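Local structure of BlEst2 (6WPX) at residues A[59-62]-A[63-67]; A[70-73]-A[74-77]; A[141-144]-A[145-148]; A[250-254]-A[255-259]; A[262-265]-A[266-270]. The protein probably hydrolyses ester bonds as a lipase-like esterase of the alpha/beta-hydrolase superfamily, with a C-terminal domain that has autoinhibitory effects. All blocks are in the same frame, centred on the assembly; numbering follows the deposited sequence. Where two conformers were deposited one is given.

Contact 1: A[59-62]-A[63-67]; sequences SSSA and WFDEN
S61 O is gripped by two backbone N-H groups. F64 N closes a 3-10 turn on S61 O at 2.9 Å, coming from well above the carbonyl plane. D65 N adds a wider, alpha-type bond to S61 O at 2.8 Å, nearly in line with the C=O. A type II beta turn from F64 to N67 follows directly. Before the 3-10 segment, S59 OG accepts from S61 N in an ST turn, and S61 OG also donates to it at 2.8 Å; small hydroxyl side chains suit so tight a beginning. One residue before F64, W63 N bonds to S60 O, and this oxygen also lies at the edge of the F64 ring, in its plane. W63 meets the F52 ring and F64 stands edge-to-face with F82. An asparagine suits the exit because its amide can both donate and accept: N67 OD1 takes the N-H of M69 and G260, and ND2 serves I258 O. With CG anti to the backbone N (chi1 -160°), N67 ND2 also reaches A62 O, 3.0 Å away on an in-plane lone pair.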
loop_
_atom_site.group_PDB
_atom_site.type_symbol
_atom_site.label_atom_id
_atom_site.label_comp_id
_atom_site.label_asym_id
_atom_site.label_seq_id
_atom_site.Cartn_x
_atom_site.Cartn_y
_atom_site.Cartn_z
ATOM N N SER A 59 -16.332 -3.303 4.358
ATOM C CA SER A 59 -17.317 -4.254 4.832
ATOM C C SER A 59 -17.827 -5.005 3.621
ATOM O O SER A 59 -17.412 -4.714 2.498
ATOM C CB SER A 59 -18.472 -3.518 5.509
ATOM O OG SER A 59 -19.271 -2.859 4.538
ATOM N N SER A 60 -18.787 -5.905 3.835
ATOM C CA SER A 60 -19.441 -6.663 2.773
ATOM C C SER A 60 -20.096 -5.729 1.713
ATOM O O SER A 60 -20.286 -6.142 0.583
ATOM C CB SER A 60 -20.475 -7.612 3.374
ATOM O OG SER A 60 -21.460 -6.892 4.099
ATOM N N SER A 61 -20.389 -4.452 2.072
ATOM C CA SER A 61 -20.994 -3.495 1.137
ATOM C C SER A 61 -20.092 -3.166 -0.076
ATOM O O SER A 61 -20.604 -2.728 -1.108
ATOM C CB SER A 61 -21.445 -2.231 1.864
ATOM O OG SER A 61 -20.316 -1.518 2.341
ATOM N N ALA A 62 -18.765 -3.451 0.022
ATOM C CA ALA A 62 -17.803 -3.267 -1.075
ATOM C C ALA A 62 -18.270 -4.093 -2.297
ATOM O O ALA A 62 -18.046 -3.690 -3.428
ATOM C CB ALA A 62 -16.431 -3.757 -0.645
ATOM N N TRP A 63 -18.952 -5.223 -2.056
ATOM C CA TRP A 63 -19.414 -6.112 -3.124
ATOM C C TRP A 63 -20.732 -5.683 -3.725
ATOM O O TRP A 63 -21.127 -6.238 -4.742
ATOM C CB TRP A 63 -19.479 -7.576 -2.620
ATOM C CG TRP A 63 -18.189 -8.014 -1.990
ATOM C CD1 TRP A 63 -17.931 -8.146 -0.651
ATOM C CD2 TRP A 63 -16.930 -8.216 -2.663
ATOM N NE1 TRP A 63 -16.609 -8.494 -0.458
ATOM C CE2 TRP A 63 -15.975 -8.546 -1.675
ATOM C CE3 TRP A 63 -16.538 -8.224 -4.018
ATOM C CZ2 TRP A 63 -14.654 -8.899 -1.997
ATOM C CZ3 TRP A 63 -15.221 -8.534 -4.328
ATOM C CH2 TRP A 63 -14.291 -8.848 -3.325
ATOM N N PHE A 64 -21.417 -4.694 -3.116
ATOM C CA PHE A 64 -22.724 -4.252 -3.581
ATOM C C PHE A 64 -22.790 -2.787 -3.988
ATOM O O PHE A 64 -23.528 -2.483 -4.924
ATOM C CB PHE A 64 -23.801 -4.539 -2.509
ATOM C CG PHE A 64 -23.989 -6.010 -2.201
ATOM C CD1 PHE A 64 -23.150 -6.666 -1.307
ATOM C CD2 PHE A 64 -25.007 -6.734 -2.799
ATOM C CE1 PHE A 64 -23.327 -8.021 -1.034
ATOM C CE2 PHE A 64 -25.202 -8.080 -2.490
ATOM C CZ PHE A 64 -24.359 -8.713 -1.619
ATOM N N ASP A 65 -22.044 -1.875 -3.307
ATOM C CA ASP A 65 -22.109 -0.451 -3.646
ATOM C C ASP A 65 -21.555 -0.192 -5.046
ATOM O O ASP A 65 -20.384 -0.433 -5.311
ATOM C CB ASP A 65 -21.463 0.435 -2.563
ATOM C CG ASP A 65 -22.095 0.314 -1.183
ATOM O OD1 ASP A 65 -23.304 -0.019 -1.104
ATOM O OD2 ASP A 65 -21.405 0.617 -0.190
ATOM N N GLU A 66 -22.448 0.220 -5.966
ATOM C CA GLU A 66 -22.121 0.470 -7.381
ATOM C C GLU A 66 -21.384 -0.761 -7.927
ATOM O O GLU A 66 -20.417 -0.633 -8.678
ATOM C CB GLU A 66 -21.294 1.776 -7.538
ATOM C CG GLU A 66 -22.107 3.004 -7.148
ATOM C CD GLU A 66 -21.417 4.343 -7.285
ATOM O OE1 GLU A 66 -20.409 4.440 -8.022
ATOM O OE2 GLU A 66 -21.934 5.321 -6.703
ATOM N N ASN A 67 -21.831 -1.958 -7.499
ATOM C CA ASN A 67 -21.184 -3.232 -7.811
ATOM C C ASN A 67 -22.226 -4.339 -7.995
ATOM O O ASN A 67 -23.196 -4.394 -7.251
ATOM C CB ASN A 67 -20.188 -3.599 -6.682
ATOM C CG ASN A 67 -19.138 -4.602 -7.081
ATOM O OD1 ASN A 67 -19.229 -5.248 -8.133
ATOM N ND2 ASN A 67 -18.087 -4.718 -6.282
HETATM O O HOH W 1 -18.400 -1.073 -3.646
#

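Contact 2: A[70-73]-A[74-77]; sequences AEQA and WKNG
The flat amides of Q72 and N76 run alongside one another in the same direction, with their planes 33° apart. K75 CE covers one face of the Q72 amide, about equally far from its oxygen and nitrogen at 3.5 Å from OE1. A water joins the two amides, donating to Q72 OE1 and accepting from N76 ND2, while Q72 NE2 donates to D68. The bend of Q72 at chi2 (-72°) folds its amide back along the helix toward these neighbours. N76 ND2 also reaches Q72 O at 2.8 Å, taking up a carbonyl that the backbone N of N76 meets weakly. Here helix 69-75, the helical arm of a beta-alpha-beta unit between strands 50-53 and 80-83, comes to its end. G77 is the C-prime residue of a Schellman motif: Y78 N bonds to A73 O, G77 N to W74 O at 2.9 Å, and a positive phi of 83° explains the glycine. The last regular turns rest on W74 N to A70 O and on K75 N to E71 O, 2.8 Å. On the outer side a second water links E71 OE1 to K75 NZ, whose charges stand 5.4 Å apart. The indole of W74 leaves the turn altogether, and its NE1 donates to P39 O.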
loop_
_atom_site.group_PDB
_atom_site.type_symbol
_atom_site.label_atom_id
_atom_site.label_comp_id
_atom_site.label_asym_id
_atom_site.label_seq_id
_atom_site.Cartn_x
_atom_site.Cartn_y
_atom_site.Cartn_z
ATOM N N ALA A 70 -22.456 -9.901 -6.526
ATOM C CA ALA A 70 -23.392 -10.928 -6.064
ATOM C C ALA A 70 -24.216 -11.498 -7.243
ATOM O O ALA A 70 -24.404 -12.716 -7.348
ATOM C CB ALA A 70 -24.318 -10.356 -4.998
ATOM N N GLU A 71 -24.698 -10.598 -8.123
ATOM C CA GLU A 71 -25.490 -10.951 -9.309
ATOM C C GLU A 71 -24.614 -11.741 -10.284
ATOM O O GLU A 71 -25.089 -12.696 -10.878
ATOM C CB GLU A 71 -26.050 -9.680 -9.968
ATOM C CG GLU A 71 -26.918 -9.919 -11.187
ATOM C CD GLU A 71 -27.545 -8.675 -11.799
ATOM O OE1 GLU A 71 -26.844 -7.642 -11.915
ATOM O OE2 GLU A 71 -28.722 -8.756 -12.217
ATOM N N GLN A 72 -23.345 -11.359 -10.425
ATOM C CA GLN A 72 -22.386 -12.069 -11.288
ATOM C C GLN A 72 -22.227 -13.525 -10.821
ATOM O O GLN A 72 -22.277 -14.438 -11.635
ATOM C CB GLN A 72 -21.018 -11.356 -11.275
ATOM C CG GLN A 72 -21.027 -10.039 -12.055
ATOM C CD GLN A 72 -21.103 -10.228 -13.545
ATOM O OE1 GLN A 72 -20.687 -11.253 -14.094
ATOM N NE2 GLN A 72 -21.660 -9.247 -14.229
ATOM N N ALA A 73 -22.066 -13.726 -9.515
ATOM C CA ALA A 73 -21.924 -15.057 -8.915
ATOM C C ALA A 73 -23.189 -15.878 -9.147
ATOM O O ALA A 73 -23.111 -16.987 -9.684
ATOM C CB ALA A 73 -21.622 -14.933 -7.421
ATOM N N TRP A 74 -24.353 -15.324 -8.789
ATOM C CA TRP A 74 -25.642 -15.991 -8.953
ATOM C C TRP A 74 -25.940 -16.343 -10.409
ATOM O O TRP A 74 -26.260 -17.504 -10.692
ATOM C CB TRP A 74 -26.776 -15.152 -8.349
ATOM C CG TRP A 74 -28.125 -15.809 -8.455
ATOM C CD1 TRP A 74 -28.663 -16.703 -7.585
ATOM C CD2 TRP A 74 -29.049 -15.700 -9.538
ATOM N NE1 TRP A 74 -29.889 -17.128 -8.037
ATOM C CE2 TRP A 74 -30.158 -16.519 -9.229
ATOM C CE3 TRP A 74 -29.067 -14.956 -10.736
ATOM C CZ2 TRP A 74 -31.267 -16.636 -10.081
ATOM C CZ3 TRP A 74 -30.150 -15.094 -11.587
ATOM C CH2 TRP A 74 -31.249 -15.901 -11.246
ATOM N N LYS A 75 -25.823 -15.372 -11.346
ATOM C CA LYS A 75 -26.173 -15.631 -12.751
ATOM C C LYS A 75 -25.252 -16.667 -13.421
ATOM O O LYS A 75 -25.621 -17.248 -14.424
ATOM C CB LYS A 75 -26.262 -14.330 -13.573
ATOM C CG LYS A 75 -24.944 -13.747 -14.041
ATOM C CD LYS A 75 -25.234 -12.461 -14.765
ATOM C CE LYS A 75 -24.014 -11.659 -15.123
ATOM N NZ LYS A 75 -24.433 -10.411 -15.834
ATOM N N ASN A 76 -24.084 -16.900 -12.844
ATOM C CA ASN A 76 -23.128 -17.871 -13.344
ATOM C C ASN A 76 -23.207 -19.193 -12.590
ATOM O O ASN A 76 -22.345 -20.051 -12.763
ATOM C CB ASN A 76 -21.725 -17.287 -13.375
ATOM C CG ASN A 76 -21.523 -16.311 -14.532
ATOM O OD1 ASN A 76 -21.527 -16.704 -15.687
ATOM N ND2 ASN A 76 -21.423 -15.011 -14.258
ATOM N N GLY A 77 -24.250 -19.349 -11.768
ATOM C CA GLY A 77 -24.558 -20.588 -11.055
ATOM C C GLY A 77 -23.812 -20.815 -9.760
ATOM O O GLY A 77 -23.748 -21.952 -9.280
HETATM O O HOH W 2 -24.588 -8.634 -13.335
HETATM O O HOH W 3 -20.883 -12.983 -16.194
#

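Contact 3: A[141-144]-A[145-148]; sequences VITL and GTPH
T143 CB, one residue before the end of its strand, meets T146 OG1 at 3.3 Å, and from there the side chain divides. The hydroxyl branch lies between the backbone N and the carbonyl carbon (chi1 75°), which aims OG1 at the edge of the H148 imidazole. T143 OG1 sits in the ring plane, 2.9 Å from H148 NE2, in a hydrogen bond whose proton either partner could supply. A water is also bonded to OG1, and it accepts from T146 N at 3.1 Å. The methyl branch, T143 CG2, packs 3.7 Å from H148 CE1. T146 completes the setting of the ring: its CG2 stands 3.3 Å above the imidazole plane, over the centre, while its OG1 bonds to S119 O. An alanine in place of H148 removes the imidazole, and would probably leave T143 OG1 without its NE2 mate and a gap under T146 CG2. G145 turns the chain with a positive phi, easy for glycine, and P147 centres an inverse gamma turn. Such a sharp turn at the C-terminal end of a parallel strand is in keeping with the alpha/beta-hydrolase fold, which builds its active site along that edge of the sheet.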
loop_
_atom_site.group_PDB
_atom_site.type_symbol
_atom_site.label_atom_id
_atom_site.label_comp_id
_atom_site.label_asym_id
_atom_site.label_seq_id
_atom_site.Cartn_x
_atom_site.Cartn_y
_atom_site.Cartn_z
ATOM N N VAL A 141 -8.368 -20.185 -2.574
ATOM C CA VAL A 141 -8.370 -18.749 -2.328
ATOM C C VAL A 141 -7.909 -18.003 -3.585
ATOM O O VAL A 141 -6.843 -18.280 -4.129
ATOM C CB VAL A 141 -7.493 -18.391 -1.105
ATOM C CG1 VAL A 141 -7.527 -16.889 -0.805
ATOM C CG2 VAL A 141 -7.912 -19.193 0.127
ATOM N N ILE A 142 -8.697 -16.998 -3.979
ATOM C CA ILE A 142 -8.375 -16.059 -5.042
ATOM C C ILE A 142 -8.266 -14.680 -4.371
ATOM O O ILE A 142 -9.194 -14.229 -3.719
ATOM C CB ILE A 142 -9.421 -16.099 -6.172
ATOM C CG1 ILE A 142 -9.511 -17.519 -6.783
ATOM C CG2 ILE A 142 -9.139 -14.989 -7.231
ATOM C CD1 ILE A 142 -10.824 -17.823 -7.384
ATOM N N THR A 143 -7.120 -14.037 -4.507
ATOM C CA THR A 143 -6.907 -12.715 -3.926
ATOM C C THR A 143 -6.897 -11.676 -5.046
ATOM O O THR A 143 -6.302 -11.914 -6.089
ATOM C CB THR A 143 -5.675 -12.662 -3.023
ATOM O OG1 THR A 143 -4.481 -12.648 -3.804
ATOM C CG2 THR A 143 -5.653 -13.770 -1.963
ATOM N N LEU A 144 -7.556 -10.532 -4.809
ATOM C CA LEU A 144 -7.667 -9.429 -5.751
ATOM C C LEU A 144 -6.966 -8.215 -5.143
ATOM O O LEU A 144 -7.444 -7.663 -4.151
ATOM C CB LEU A 144 -9.160 -9.085 -6.010
ATOM C CG LEU A 144 -10.137 -10.260 -6.338
ATOM C CD1 LEU A 144 -11.576 -9.752 -6.504
ATOM C CD2 LEU A 144 -9.699 -11.015 -7.569
ATOM N N GLY A 145 -5.862 -7.809 -5.757
ATOM C CA GLY A 145 -5.074 -6.660 -5.310
ATOM C C GLY A 145 -4.689 -6.719 -3.858
ATOM O O GLY A 145 -4.786 -5.717 -3.143
ATOM N N THR A 146 -4.292 -7.909 -3.395
ATOM C CA THR A 146 -3.930 -8.091 -1.995
ATOM C C THR A 146 -2.463 -7.753 -1.794
ATOM O O THR A 146 -1.623 -8.385 -2.430
ATOM C CB THR A 146 -4.216 -9.531 -1.517
ATOM O OG1 THR A 146 -5.639 -9.740 -1.512
ATOM C CG2 THR A 146 -3.634 -9.797 -0.100
ATOM N N PRO A 147 -2.124 -6.838 -0.861
ATOM C CA PRO A 147 -0.700 -6.579 -0.597
ATOM C C PRO A 147 -0.076 -7.693 0.255
ATOM O O PRO A 147 0.252 -7.476 1.425
ATOM C CB PRO A 147 -0.709 -5.223 0.113
ATOM C CG PRO A 147 -2.046 -5.179 0.830
ATOM C CD PRO A 147 -3.003 -6.034 0.018
ATOM N N HIS A 148 0.124 -8.890 -0.345
ATOM C CA HIS A 148 0.757 -10.017 0.362
ATOM C C HIS A 148 2.171 -9.655 0.870
ATOM O O HIS A 148 2.615 -10.244 1.848
ATOM C CB HIS A 148 0.837 -11.256 -0.535
ATOM C CG HIS A 148 -0.507 -11.838 -0.859
ATOM N ND1 HIS A 148 -1.275 -12.470 0.105
ATOM C CD2 HIS A 148 -1.172 -11.858 -2.038
ATOM C CE1 HIS A 148 -2.355 -12.893 -0.525
ATOM N NE2 HIS A 148 -2.337 -12.542 -1.823
HETATM O O HOH W 4 -3.547 -10.310 -5.172
#

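Contact 4: A[250-254]-A[255-259]; sequences GKWDH and FSIIK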
loop_
_atom_site.group_PDB
_atom_site.type_symbol
_atom_site.label_atom_id
_atom_site.label_comp_id
_atom_site.label_asym_id
_atom_site.label_seq_id
_atom_site.Cartn_x
_atom_site.Cartn_y
_atom_site.Cartn_z
ATOM N N GLY A 250 -3.927 -7.423 -14.849
ATOM C CA GLY A 250 -5.036 -6.956 -15.672
ATOM C C GLY A 250 -5.110 -5.448 -15.631
ATOM O O GLY A 250 -4.534 -4.826 -14.736
ATOM N N LYS A 251 -5.902 -4.854 -16.522
ATOM C CA LYS A 251 -6.012 -3.389 -16.593
ATOM C C LYS A 251 -7.082 -2.889 -15.632
ATOM O O LYS A 251 -8.135 -2.389 -16.029
ATOM C CB LYS A 251 -6.206 -2.924 -18.038
ATOM C CG LYS A 251 -5.081 -3.397 -18.956
ATOM C CD LYS A 251 -5.249 -2.841 -20.345
ATOM C CE LYS A 251 -4.202 -3.361 -21.303
ATOM N NZ LYS A 251 -2.862 -2.791 -21.012
ATOM N N TRP A 252 -6.816 -3.111 -14.341
ATOM C CA TRP A 252 -7.693 -2.698 -13.263
ATOM C C TRP A 252 -6.932 -1.807 -12.316
ATOM O O TRP A 252 -5.725 -1.945 -12.167
ATOM C CB TRP A 252 -8.229 -3.925 -12.473
ATOM C CG TRP A 252 -8.692 -5.058 -13.343
ATOM C CD1 TRP A 252 -9.676 -5.020 -14.289
ATOM C CD2 TRP A 252 -8.131 -6.377 -13.398
ATOM N NE1 TRP A 252 -9.767 -6.242 -14.933
ATOM C CE2 TRP A 252 -8.821 -7.089 -14.412
ATOM C CE3 TRP A 252 -7.109 -7.035 -12.685
ATOM C CZ2 TRP A 252 -8.527 -8.426 -14.715
ATOM C CZ3 TRP A 252 -6.840 -8.362 -12.971
ATOM C CH2 TRP A 252 -7.521 -9.033 -13.992
ATOM N N ASP A 253 -7.654 -0.896 -11.671
ATOM C CA ASP A 253 -7.071 -0.099 -10.622
ATOM C C ASP A 253 -7.609 -0.742 -9.353
ATOM O O ASP A 253 -8.423 -1.684 -9.432
ATOM C CB ASP A 253 -7.388 1.411 -10.753
ATOM C CG ASP A 253 -8.858 1.798 -10.745
ATOM O OD1 ASP A 253 -9.589 1.314 -9.880
ATOM O OD2 ASP A 253 -9.242 2.666 -11.542
ATOM N N HIS A 254 -7.182 -0.249 -8.191
ATOM C CA HIS A 254 -7.608 -0.838 -6.922
ATOM C C HIS A 254 -9.122 -0.813 -6.695
ATOM O O HIS A 254 -9.608 -1.671 -5.987
ATOM C CB HIS A 254 -6.873 -0.186 -5.744
ATOM C CG HIS A 254 -6.767 -1.093 -4.570
ATOM N ND1 HIS A 254 -6.075 -2.319 -4.646
ATOM C CD2 HIS A 254 -7.244 -0.935 -3.321
ATOM C CE1 HIS A 254 -6.180 -2.848 -3.445
ATOM N NE2 HIS A 254 -6.897 -2.065 -2.628
ATOM N N PHE A 255 -9.852 0.143 -7.290
ATOM C CA PHE A 255 -11.310 0.175 -7.129
ATOM C C PHE A 255 -12.005 -0.708 -8.161
ATOM O O PHE A 255 -12.931 -1.413 -7.814
ATOM C CB PHE A 255 -11.871 1.614 -7.212
ATOM C CG PHE A 255 -11.311 2.603 -6.213
ATOM C CD1 PHE A 255 -10.935 2.195 -4.938
ATOM C CD2 PHE A 255 -11.225 3.949 -6.522
ATOM C CE1 PHE A 255 -10.432 3.110 -4.011
ATOM C CE2 PHE A 255 -10.744 4.869 -5.584
ATOM C CZ PHE A 255 -10.345 4.439 -4.342
ATOM N N SER A 256 -11.564 -0.670 -9.420
ATOM C CA SER A 256 -12.225 -1.427 -10.476
ATOM C C SER A 256 -12.037 -2.972 -10.391
ATOM O O SER A 256 -12.831 -3.719 -10.967
ATOM C CB SER A 256 -11.816 -0.901 -11.849
ATOM O OG SER A 256 -10.521 -1.358 -12.196
ATOM N N ILE A 257 -10.983 -3.430 -9.710
ATOM C CA ILE A 257 -10.646 -4.858 -9.597
ATOM C C ILE A 257 -11.738 -5.680 -8.867
ATOM O O ILE A 257 -11.768 -6.898 -9.002
ATOM C CB ILE A 257 -9.235 -5.064 -8.974
ATOM C CG1 ILE A 257 -8.647 -6.448 -9.366
ATOM C CG2 ILE A 257 -9.240 -4.831 -7.435
ATOM C CD1 ILE A 257 -7.171 -6.660 -8.931
ATOM N N ILE A 258 -12.624 -5.026 -8.128
ATOM C CA ILE A 258 -13.712 -5.741 -7.438
ATOM C C ILE A 258 -15.042 -5.603 -8.132
ATOM O O ILE A 258 -16.033 -6.144 -7.633
ATOM C CB ILE A 258 -13.842 -5.414 -5.932
ATOM C CG1 ILE A 258 -14.100 -3.914 -5.679
ATOM C CG2 ILE A 258 -12.628 -5.954 -5.215
ATOM C CD1 ILE A 258 -14.754 -3.625 -4.289
ATOM N N LYS A 259 -15.096 -4.835 -9.236
ATOM C CA LYS A 259 -16.358 -4.664 -9.981
ATOM C C LYS A 259 -16.702 -5.992 -10.649
ATOM O O LYS A 259 -15.929 -6.493 -11.471
ATOM C CB LYS A 259 -16.257 -3.523 -11.019
ATOM C CG LYS A 259 -15.983 -2.130 -10.421
ATOM C CD LYS A 259 -17.119 -1.625 -9.510
ATOM C CE LYS A 259 -16.899 -0.192 -9.056
ATOM N NZ LYS A 259 -17.875 0.211 -7.998
HETATM O O HOH W 5 -10.359 -1.240 -14.887
#
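D253 and S256 exchange side-chain bonds: D253 OD1 accepts from S256 N at 2.8 Å, and S256 OG accepts from D253 N at 3.0 Å. D253 CG (chi1 59°) and S256 OG (chi1 77°) both lie between the backbone N and the carbonyl carbon, which brings each side chain within reach of the other's N-H. D253 OD1 receives a second N-H, that of F255 at 2.9 Å on the anti side, whereas S256 N comes from above the carboxylate plane. The F255 bond makes an Asx turn, and I257 N on D253 O adds one alpha-type bond as the chain enters the 3-10 segment 256-258. A water ties S256 OG to K251 O, K251 being the central residue of an inverse gamma turn. W252 and I257 cross at about a right angle, and W252 CE3 touches I257 CG1 at 3.7 Å. The other notable neighbour of the indole is G250, whose CA lies 3.4 Å above the plane, toward the rim; a beta carbon there would run into the ring, which suits glycine. H254 CG lies anti to its own N (chi1 -154°), and the ring stacks on Y118 and bonds through ND1 to D231 beside S119, an arrangement consistent with a Ser-His-Asp triad.

Contact 5: A[262-265]-A[266-270]; sequences LTFP and VFMPL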
loop_
_atom_site.group_PDB
_atom_site.type_symbol
_atom_site.label_atom_id
_atom_site.label_comp_id
_atom_site.label_asym_id
_atom_site.label_seq_id
_atom_site.Cartn_x
_atom_site.Cartn_y
_atom_site.Cartn_z
ATOM N N LEU A 262 -16.456 -6.628 -14.390
ATOM C CA LEU A 262 -15.102 -6.582 -14.893
ATOM C C LEU A 262 -14.293 -7.831 -14.534
ATOM O O LEU A 262 -13.638 -8.387 -15.405
ATOM C CB LEU A 262 -14.364 -5.312 -14.389
ATOM C CG LEU A 262 -14.932 -3.919 -14.824
ATOM C CD1 LEU A 262 -14.058 -2.783 -14.266
ATOM C CD2 LEU A 262 -15.004 -3.784 -16.361
ATOM N N THR A 263 -14.308 -8.257 -13.271
ATOM C CA THR A 263 -13.402 -9.339 -12.851
ATOM C C THR A 263 -14.048 -10.682 -12.555
ATOM O O THR A 263 -13.328 -11.679 -12.649
ATOM C CB THR A 263 -12.533 -8.909 -11.681
ATOM O OG1 THR A 263 -13.377 -8.493 -10.611
ATOM C CG2 THR A 263 -11.540 -7.802 -12.079
ATOM N N PHE A 264 -15.361 -10.749 -12.233
ATOM C CA PHE A 264 -15.942 -12.076 -12.042
ATOM C C PHE A 264 -15.700 -12.974 -13.279
ATOM O O PHE A 264 -15.249 -14.105 -13.076
ATOM C CB PHE A 264 -17.446 -12.057 -11.695
ATOM C CG PHE A 264 -17.945 -13.431 -11.324
ATOM C CD1 PHE A 264 -18.371 -14.325 -12.308
ATOM C CD2 PHE A 264 -17.956 -13.849 -9.990
ATOM C CE1 PHE A 264 -18.747 -15.629 -11.976
ATOM C CE2 PHE A 264 -18.340 -15.154 -9.657
ATOM C CZ PHE A 264 -18.747 -16.033 -10.660
ATOM N N PRO A 265 -15.962 -12.543 -14.540
ATOM C CA PRO A 265 -15.697 -13.448 -15.679
ATOM C C PRO A 265 -14.217 -13.847 -15.784
ATOM O O PRO A 265 -13.911 -14.950 -16.260
ATOM C CB PRO A 265 -16.126 -12.610 -16.898
ATOM C CG PRO A 265 -16.966 -11.541 -16.386
ATOM C CD PRO A 265 -16.479 -11.234 -15.024
ATOM N N VAL A 266 -13.298 -12.962 -15.286
ATOM C CA VAL A 266 -11.855 -13.181 -15.322
ATOM C C VAL A 266 -11.443 -14.249 -14.305
ATOM O O VAL A 266 -10.719 -15.162 -14.667
ATOM C CB VAL A 266 -11.023 -11.871 -15.172
ATOM C CG1 VAL A 266 -9.512 -12.184 -15.215
ATOM C CG2 VAL A 266 -11.403 -10.853 -16.258
ATOM N N PHE A 267 -11.905 -14.160 -13.056
ATOM C CA PHE A 267 -11.526 -15.203 -12.102
ATOM C C PHE A 267 -12.468 -16.404 -12.141
ATOM O O PHE A 267 -12.163 -17.392 -11.502
ATOM C CB PHE A 267 -11.327 -14.652 -10.671
ATOM C CG PHE A 267 -12.522 -14.034 -9.984
ATOM C CD1 PHE A 267 -13.560 -14.833 -9.500
ATOM C CD2 PHE A 267 -12.568 -12.659 -9.727
ATOM C CE1 PHE A 267 -14.654 -14.263 -8.847
ATOM C CE2 PHE A 267 -13.664 -12.094 -9.069
ATOM C CZ PHE A 267 -14.692 -12.898 -8.627
ATOM N N MET A 268 -13.581 -16.358 -12.892
ATOM C CA MET A 268 -14.513 -17.504 -12.992
ATOM C C MET A 268 -13.789 -18.825 -13.374
ATOM O O MET A 268 -13.996 -19.809 -12.659
ATOM C CB MET A 268 -15.714 -17.239 -13.869
ATOM C CG MET A 268 -16.739 -18.400 -13.842
ATOM S SD MET A 268 -18.176 -18.114 -14.868
ATOM C CE MET A 268 -17.431 -18.118 -16.521
ATOM N N PRO A 269 -12.882 -18.870 -14.379
ATOM C CA PRO A 269 -12.139 -20.131 -14.622
ATOM C C PRO A 269 -11.256 -20.512 -13.422
ATOM O O PRO A 269 -11.045 -21.689 -13.180
ATOM C CB PRO A 269 -11.254 -19.817 -15.845
ATOM C CG PRO A 269 -11.262 -18.383 -15.976
ATOM C CD PRO A 269 -12.504 -17.833 -15.364
ATOM N N LEU A 270 -10.770 -19.525 -12.672
ATOM C CA LEU A 270 -9.907 -19.739 -11.494
ATOM C C LEU A 270 -10.684 -20.339 -10.329
ATOM O O LEU A 270 -10.083 -20.851 -9.391
ATOM C CB LEU A 270 -9.189 -18.432 -11.047
ATOM C CG LEU A 270 -8.422 -17.659 -12.120
ATOM C CD1 LEU A 270 -7.579 -16.572 -11.494
ATOM C CD2 LEU A 270 -7.542 -18.561 -12.980
#
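V266 follows P265 in a kinked helix, and its CG2 rests on L262 O at 3.4 Å. Proline has no N-H to give the preceding turn, and beyond it V266 N makes only a weak bond to T263 O. F267 N reaches T263 O too, nearly in line with the C=O at 2.9 Å, and restores the helical pattern. The F267 side chain takes a position rare within helices, CG between the backbone N and the carbonyl carbon (chi1 62°), and this lays the ring back along the preceding turn. One face covers F264 CA in a CH-pi contact, 3.9 Å from CA to the F267 ring centroid. F267 CE1 meets F264 CD2 at 3.5 Å, the two ring planes being 67° apart. A serine here would probably leave F264 CA uncovered and open a gap beside the F264 ring. M268 comes next, its N bonded weakly to F264 O. Its flexible thioether reaches the F264 ring obliquely, M268 SD 3.9 Å from F264 CE1, a Met-aromatic contact. P269 then sets CD 3.3 Å from P265 O, where an N-H would have been the usual helical partner. L270 touches I142 of strand 138-144 and F203 and L205 of strand 201-205. F267 meets I142 and L144 as well as M69, while F264 packs against helix 69-75, so that helix 260-267 packs beside helix 69-75 and against strand 138-144.

Contacts 1 to 5 follow one another along the chain, yet they gather at and beside the seven-stranded mixed sheet of the alpha/beta domain. Contact 1 precedes helix 69-75 and contact 2 covers most of it and its end; they touch through F64 and A70, their centres about 15 Å apart. Contact 3 ends strand 138-144, next to the central strand 113-118. Contact 4 leads into helix 260-267, which holds contact 5, and T263 OG1 on I257 O joins these two locally. Distant sequence is stitched together where E66 and N67 bond to K259 and I258. F264 packs on Q72, A73 and N76, the centres of contacts 2 and 5 being about 11 Å apart. Contacts 3 and 4 bring G145 against H254, at what is probably the active-site edge.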